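Local coordinates for protein 2-hydroxyisobutanoyl-CoA mutase large subunit (Aquincola tertiaricarbonis, PDB 4R3U) that isomerises 2-hydroxyisobutyryl-CoA and (S)-3-hydroxybutyryl-CoA as the large, substrate-binding subunit of a cobalamin-dependent mutase, at residues I168-I173 against A188-L193; A67-E72 against L425-E430. One frame throughout, in Å; residues are numbered along the deposited sequence.

Interaction 1: residues I168-I173 against A188-L193; sequences IDLEKI and AMYVAL
L170 reaches from the loop 168-173 to the helix segment 188-193 and settles against Y190 and L193, showing how one branched side chain can join a loop to a helix. The buried part is compact. Methyl CD1 of L170 lies 3.8 Å from CD2 of L193, the two leucines crossing at about a right angle, and 4.1 Å from CE1 of Y190, to whose ring it stands obliquely. The Y190 side chain extends with chi1 at -162°, its CG opposite the backbone nitrogen, and meets L170 head-on. Its OH lies 3.6 Å from CB of L170, a van der Waals contact only, for no hydrogen bond links the segments. F177, its ring at about 90° to that of Y190, and V175 join this core from strand 175-178. Cutting L170 back to an alanine is likely to open a gap beside CD2 of L193 and leave the Y190 ring less supported on this flank. The more open side of the loop is polar: NZ of K172 forms a salt bridge with OD2 of D169 at 2.8 Å, and OD1 of D169 accepts from N of E171 in an Asx turn. Apolar packing thus fastens the turn to helix 183-196, while charged groups shape its outer side.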
loop_
_atom_site.group_PDB
_atom_site.type_symbol
_atom_site.label_atom_id
_atom_site.label_comp_id
_atom_site.label_asym_id
_atom_site.label_seq_id
_atom_site.Cartn_x
_atom_site.Cartn_y
_atom_site.Cartn_z
ATOM N N ILE A 168 -32.533 -1.398 -7.958
ATOM C CA ILE A 168 -31.250 -1.377 -8.664
ATOM C C ILE A 168 -31.512 -1.284 -10.143
ATOM O O ILE A 168 -32.144 -2.187 -10.686
ATOM C CB ILE A 168 -30.358 -2.627 -8.306
ATOM C CG1 ILE A 168 -30.120 -2.804 -6.760
ATOM C CG2 ILE A 168 -29.055 -2.641 -9.129
ATOM C CD1 ILE A 168 -29.109 -1.851 -6.044
ATOM N N ASP A 169 -31.040 -0.208 -10.805
ATOM C CA ASP A 169 -31.294 -0.026 -12.260
ATOM C C ASP A 169 -30.303 -0.869 -13.017
ATOM O O ASP A 169 -29.169 -0.445 -13.185
ATOM C CB ASP A 169 -31.191 1.455 -12.687
ATOM C CG ASP A 169 -31.763 1.764 -14.048
ATOM O OD1 ASP A 169 -31.706 0.885 -14.933
ATOM O OD2 ASP A 169 -32.283 2.884 -14.229
ATOM N N LEU A 170 -30.723 -2.057 -13.463
ATOM C CA LEU A 170 -29.849 -3.024 -14.133
ATOM C C LEU A 170 -29.236 -2.563 -15.447
ATOM O O LEU A 170 -28.174 -3.092 -15.840
ATOM C CB LEU A 170 -30.473 -4.440 -14.237
ATOM C CG LEU A 170 -31.149 -5.011 -12.990
ATOM C CD1 LEU A 170 -31.959 -6.242 -13.337
ATOM C CD2 LEU A 170 -30.178 -5.255 -11.886
ATOM N N GLU A 171 -29.882 -1.560 -16.095
ATOM C CA GLU A 171 -29.408 -0.925 -17.323
ATOM C C GLU A 171 -28.358 0.171 -17.054
ATOM O O GLU A 171 -27.639 0.552 -17.971
ATOM C CB GLU A 171 -30.561 -0.299 -18.067
ATOM C CG GLU A 171 -31.404 -1.257 -18.870
ATOM C CD GLU A 171 -32.592 -0.522 -19.443
ATOM O OE1 GLU A 171 -32.936 0.552 -18.897
ATOM O OE2 GLU A 171 -33.169 -1.007 -20.444
ATOM N N LYS A 172 -28.267 0.670 -15.808
ATOM C CA LYS A 172 -27.333 1.718 -15.396
ATOM C C LYS A 172 -26.117 1.269 -14.544
ATOM O O LYS A 172 -25.182 2.045 -14.362
ATOM C CB LYS A 172 -28.108 2.882 -14.787
ATOM C CG LYS A 172 -28.818 3.676 -15.892
ATOM C CD LYS A 172 -29.975 4.525 -15.452
ATOM C CE LYS A 172 -30.913 4.725 -16.630
ATOM N NZ LYS A 172 -31.801 3.547 -16.902
ATOM N N ILE A 173 -26.121 0.028 -14.054
ATOM C CA ILE A 173 -24.995 -0.551 -13.299
ATOM C C ILE A 173 -24.790 -2.015 -13.717
ATOM O O ILE A 173 -25.784 -2.722 -13.937
ATOM C CB ILE A 173 -25.126 -0.371 -11.734
ATOM C CG1 ILE A 173 -23.781 -0.652 -11.001
ATOM C CG2 ILE A 173 -26.286 -1.181 -11.119
ATOM C CD1 ILE A 173 -23.662 -0.113 -9.519
ATOM N N ALA A 188 -30.920 -17.294 -16.253
ATOM C CA ALA A 188 -32.316 -17.370 -16.680
ATOM C C ALA A 188 -33.164 -16.424 -15.826
ATOM O O ALA A 188 -34.025 -15.733 -16.369
ATOM C CB ALA A 188 -32.830 -18.790 -16.549
ATOM N N MET A 189 -32.886 -16.363 -14.506
ATOM C CA MET A 189 -33.575 -15.495 -13.546
ATOM C C MET A 189 -33.290 -14.043 -13.818
ATOM O O MET A 189 -34.211 -13.216 -13.713
ATOM C CB MET A 189 -33.186 -15.829 -12.106
ATOM C CG MET A 189 -33.866 -17.049 -11.554
ATOM S SD MET A 189 -33.290 -17.429 -9.887
ATOM C CE MET A 189 -34.085 -19.015 -9.629
ATOM N N TYR A 190 -32.018 -13.730 -14.174
ATOM C CA TYR A 190 -31.604 -12.376 -14.490
ATOM C C TYR A 190 -32.343 -11.860 -15.726
ATOM O O TYR A 190 -32.871 -10.736 -15.704
ATOM C CB TYR A 190 -30.078 -12.295 -14.665
ATOM C CG TYR A 190 -29.527 -10.885 -14.574
ATOM C CD1 TYR A 190 -29.407 -10.234 -13.343
ATOM C CD2 TYR A 190 -29.082 -10.216 -15.710
ATOM C CE1 TYR A 190 -28.865 -8.945 -13.250
ATOM C CE2 TYR A 190 -28.548 -8.924 -15.632
ATOM C CZ TYR A 190 -28.440 -8.292 -14.401
ATOM O OH TYR A 190 -27.898 -7.024 -14.334
ATOM N N VAL A 191 -32.411 -12.713 -16.787
ATOM C CA VAL A 191 -33.088 -12.418 -18.047
ATOM C C VAL A 191 -34.579 -12.213 -17.796
ATOM O O VAL A 191 -35.126 -11.193 -18.221
ATOM C CB VAL A 191 -32.770 -13.464 -19.158
ATOM C CG1 VAL A 191 -33.671 -13.290 -20.391
ATOM C CG2 VAL A 191 -31.303 -13.387 -19.557
ATOM N N ALA A 192 -35.218 -13.146 -17.059
ATOM C CA ALA A 192 -36.626 -13.075 -16.663
ATOM C C ALA A 192 -36.913 -11.777 -15.895
ATOM O O ALA A 192 -37.925 -11.134 -16.177
ATOM C CB ALA A 192 -36.986 -14.280 -15.809
ATOM N N LEU A 193 -36.005 -11.363 -14.977
ATOM C CA LEU A 193 -36.123 -10.118 -14.197
ATOM C C LEU A 193 -36.060 -8.863 -15.107
ATOM O O LEU A 193 -36.883 -7.964 -14.960
ATOM C CB LEU A 193 -35.054 -10.054 -13.074
ATOM C CG LEU A 193 -35.031 -8.788 -12.186
ATOM C CD1 LEU A 193 -36.300 -8.632 -11.365
ATOM C CD2 LEU A 193 -33.863 -8.801 -11.255
#

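Interaction 2: residues A67-E72 against L425-E430; sequences ADTPLE and LTTEYE
T69 and T427 meet through their hydroxyls, a small polar contact in which one hydrogen bond joins the loop before strand 97-102 to helix 420-442. The bond spans 3.0 Å between OG1 of T69 and OG1 of T427, and either hydroxyl could be the donor. Both threonines hold OG1 beside the backbone N and anti to the carbonyl carbon (chi1 -58° at T69, -60° at T427), a torsion that also sends each CG2 anti to N. T427 OG1 has further polar partners. It is hydrogen-bonded to the carbonyl O of E423, four residues back, as helical threonines often are, and to NH1 of R318 on helix 306-327; this NH1 of R318 also forms a salt bridge with OE2 of E430. On the loop side, O of T69 accepts from NE1 of W14. Van der Waals contact is slight: the two side chains lie alongside one another, pointing opposite ways, with CG2 of T427 3.3 Å from OG1 of T69 and CG2 of T69 3.5 Å from OG1 of T427. R318 can only donate to the T427 oxygen, and this single hydroxyl ties together the loop, the backbone of its own helix and helix 306-327.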
loop_
_atom_site.group_PDB
_atom_site.type_symbol
_atom_site.label_atom_id
_atom_site.label_comp_id
_atom_site.label_asym_id
_atom_site.label_seq_id
_atom_site.Cartn_x
_atom_site.Cartn_y
_atom_site.Cartn_z
ATOM N N ALA A 67 16.600 -7.947 -25.200
ATOM C CA ALA A 67 16.975 -7.795 -26.614
ATOM C C ALA A 67 16.350 -8.862 -27.520
ATOM O O ALA A 67 16.055 -8.569 -28.677
ATOM C CB ALA A 67 18.492 -7.812 -26.761
ATOM N N ASP A 68 16.119 -10.079 -26.988
ATOM C CA ASP A 68 15.521 -11.167 -27.747
ATOM C C ASP A 68 13.994 -11.080 -27.852
ATOM O O ASP A 68 13.413 -11.769 -28.682
ATOM C CB ASP A 68 16.051 -12.540 -27.286
ATOM C CG ASP A 68 17.576 -12.714 -27.435
ATOM O OD1 ASP A 68 18.179 -12.064 -28.336
ATOM O OD2 ASP A 68 18.161 -13.513 -26.670
ATOM N N THR A 69 13.350 -10.187 -27.066
ATOM C CA THR A 69 11.912 -9.935 -27.158
ATOM C C THR A 69 11.722 -8.767 -28.146
ATOM O O THR A 69 12.191 -7.654 -27.871
ATOM C CB THR A 69 11.284 -9.595 -25.795
ATOM O OG1 THR A 69 11.510 -10.654 -24.872
ATOM C CG2 THR A 69 9.802 -9.324 -25.896
ATOM N N PRO A 70 11.046 -8.985 -29.299
ATOM C CA PRO A 70 10.834 -7.869 -30.236
ATOM C C PRO A 70 9.904 -6.830 -29.611
ATOM O O PRO A 70 9.032 -7.188 -28.810
ATOM C CB PRO A 70 10.185 -8.545 -31.454
ATOM C CG PRO A 70 9.554 -9.760 -30.929
ATOM C CD PRO A 70 10.426 -10.229 -29.802
ATOM N N LEU A 71 10.085 -5.547 -29.990
ATOM C CA LEU A 71 9.270 -4.449 -29.492
ATOM C C LEU A 71 7.800 -4.549 -29.863
ATOM O O LEU A 71 6.975 -3.995 -29.143
ATOM C CB LEU A 71 9.877 -3.101 -29.852
ATOM C CG LEU A 71 11.192 -2.743 -29.154
ATOM C CD1 LEU A 71 11.575 -1.328 -29.468
ATOM C CD2 LEU A 71 11.108 -2.953 -27.630
ATOM N N GLU A 72 7.460 -5.329 -30.917
ATOM C CA GLU A 72 6.081 -5.610 -31.350
ATOM C C GLU A 72 5.292 -6.365 -30.273
ATOM O O GLU A 72 4.083 -6.158 -30.178
ATOM C CB GLU A 72 6.040 -6.354 -32.709
ATOM C CG GLU A 72 6.627 -7.758 -32.738
ATOM C CD GLU A 72 7.089 -8.242 -34.096
ATOM O OE1 GLU A 72 8.318 -8.371 -34.299
ATOM O OE2 GLU A 72 6.218 -8.522 -34.952
ATOM N N LEU A 425 10.555 -10.949 -17.260
ATOM C CA LEU A 425 9.645 -11.821 -16.522
ATOM C C LEU A 425 8.352 -12.086 -17.304
ATOM O O LEU A 425 7.898 -13.235 -17.322
ATOM C CB LEU A 425 9.363 -11.244 -15.122
ATOM C CG LEU A 425 8.927 -12.236 -14.025
ATOM C CD1 LEU A 425 9.837 -13.500 -13.974
ATOM C CD2 LEU A 425 8.869 -11.548 -12.677
ATOM N N THR A 426 7.788 -11.038 -17.988
ATOM C CA THR A 426 6.606 -11.177 -18.857
ATOM C C THR A 426 6.921 -12.238 -19.937
ATOM O O THR A 426 6.117 -13.149 -20.176
ATOM C CB THR A 426 6.244 -9.823 -19.514
ATOM O OG1 THR A 426 5.952 -8.858 -18.497
ATOM C CG2 THR A 426 5.090 -9.932 -20.520
ATOM N N THR A 427 8.124 -12.136 -20.542
ATOM C CA THR A 427 8.568 -13.068 -21.586
ATOM C C THR A 427 8.801 -14.509 -21.074
ATOM O O THR A 427 8.496 -15.468 -21.792
ATOM C CB THR A 427 9.690 -12.432 -22.422
ATOM O OG1 THR A 427 9.182 -11.223 -23.023
ATOM C CG2 THR A 427 10.227 -13.371 -23.480
ATOM N N GLU A 428 9.338 -14.638 -19.845
ATOM C CA GLU A 428 9.601 -15.908 -19.163
ATOM C C GLU A 428 8.270 -16.602 -18.885
ATOM O O GLU A 428 8.113 -17.775 -19.237
ATOM C CB GLU A 428 10.415 -15.699 -17.873
ATOM C CG GLU A 428 11.881 -16.061 -18.022
ATOM C CD GLU A 428 12.149 -17.541 -18.276
ATOM O OE1 GLU A 428 12.412 -17.901 -19.448
ATOM O OE2 GLU A 428 12.086 -18.339 -17.310
ATOM N N TYR A 429 7.280 -15.856 -18.345
ATOM C CA TYR A 429 5.934 -16.376 -18.116
ATOM C C TYR A 429 5.284 -16.914 -19.406
ATOM O O TYR A 429 4.815 -18.049 -19.403
ATOM C CB TYR A 429 5.032 -15.340 -17.407
ATOM C CG TYR A 429 4.991 -15.588 -15.923
ATOM C CD1 TYR A 429 4.051 -16.463 -15.367
ATOM C CD2 TYR A 429 5.982 -15.077 -15.086
ATOM C CE1 TYR A 429 4.072 -16.776 -14.008
ATOM C CE2 TYR A 429 6.002 -15.370 -13.728
ATOM C CZ TYR A 429 5.042 -16.213 -13.192
ATOM O OH TYR A 429 5.105 -16.542 -11.864
ATOM N N GLU A 430 5.335 -16.131 -20.510
ATOM C CA GLU A 430 4.808 -16.471 -21.836
ATOM C C GLU A 430 5.302 -17.854 -22.311
ATOM O O GLU A 430 4.497 -18.749 -22.557
ATOM C CB GLU A 430 5.199 -15.376 -22.840
ATOM C CG GLU A 430 4.565 -15.577 -24.203
ATOM C CD GLU A 430 5.217 -14.860 -25.364
ATOM O OE1 GLU A 430 4.709 -15.000 -26.499
ATOM O OE2 GLU A 430 6.270 -14.214 -25.156
#

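How the interactions relate
The two contacts illustrate opposite chemical means of fixing a loop to a helix, one apolar and local in sequence, the other polar and spanning more than 350 residues. Interaction 1 is nested along the chain within the loop closed by interaction 2, yet their centres lie 42 Å apart, on opposite sides of the chain's centre, with nearest atoms about 32 Å apart. In interaction 1 the side chain of Y190 is about 6 Å from that of V208, which binds (3S)-3-hydroxybutanoyl-CoA, and about 11 Å from the bound acyl-CoA. Interaction 2 lies away from the known substrate and cofactor sites; only L71 of its loop comes within reach of the second copy of this protein, packing on Y420 of that neighbouring subunit.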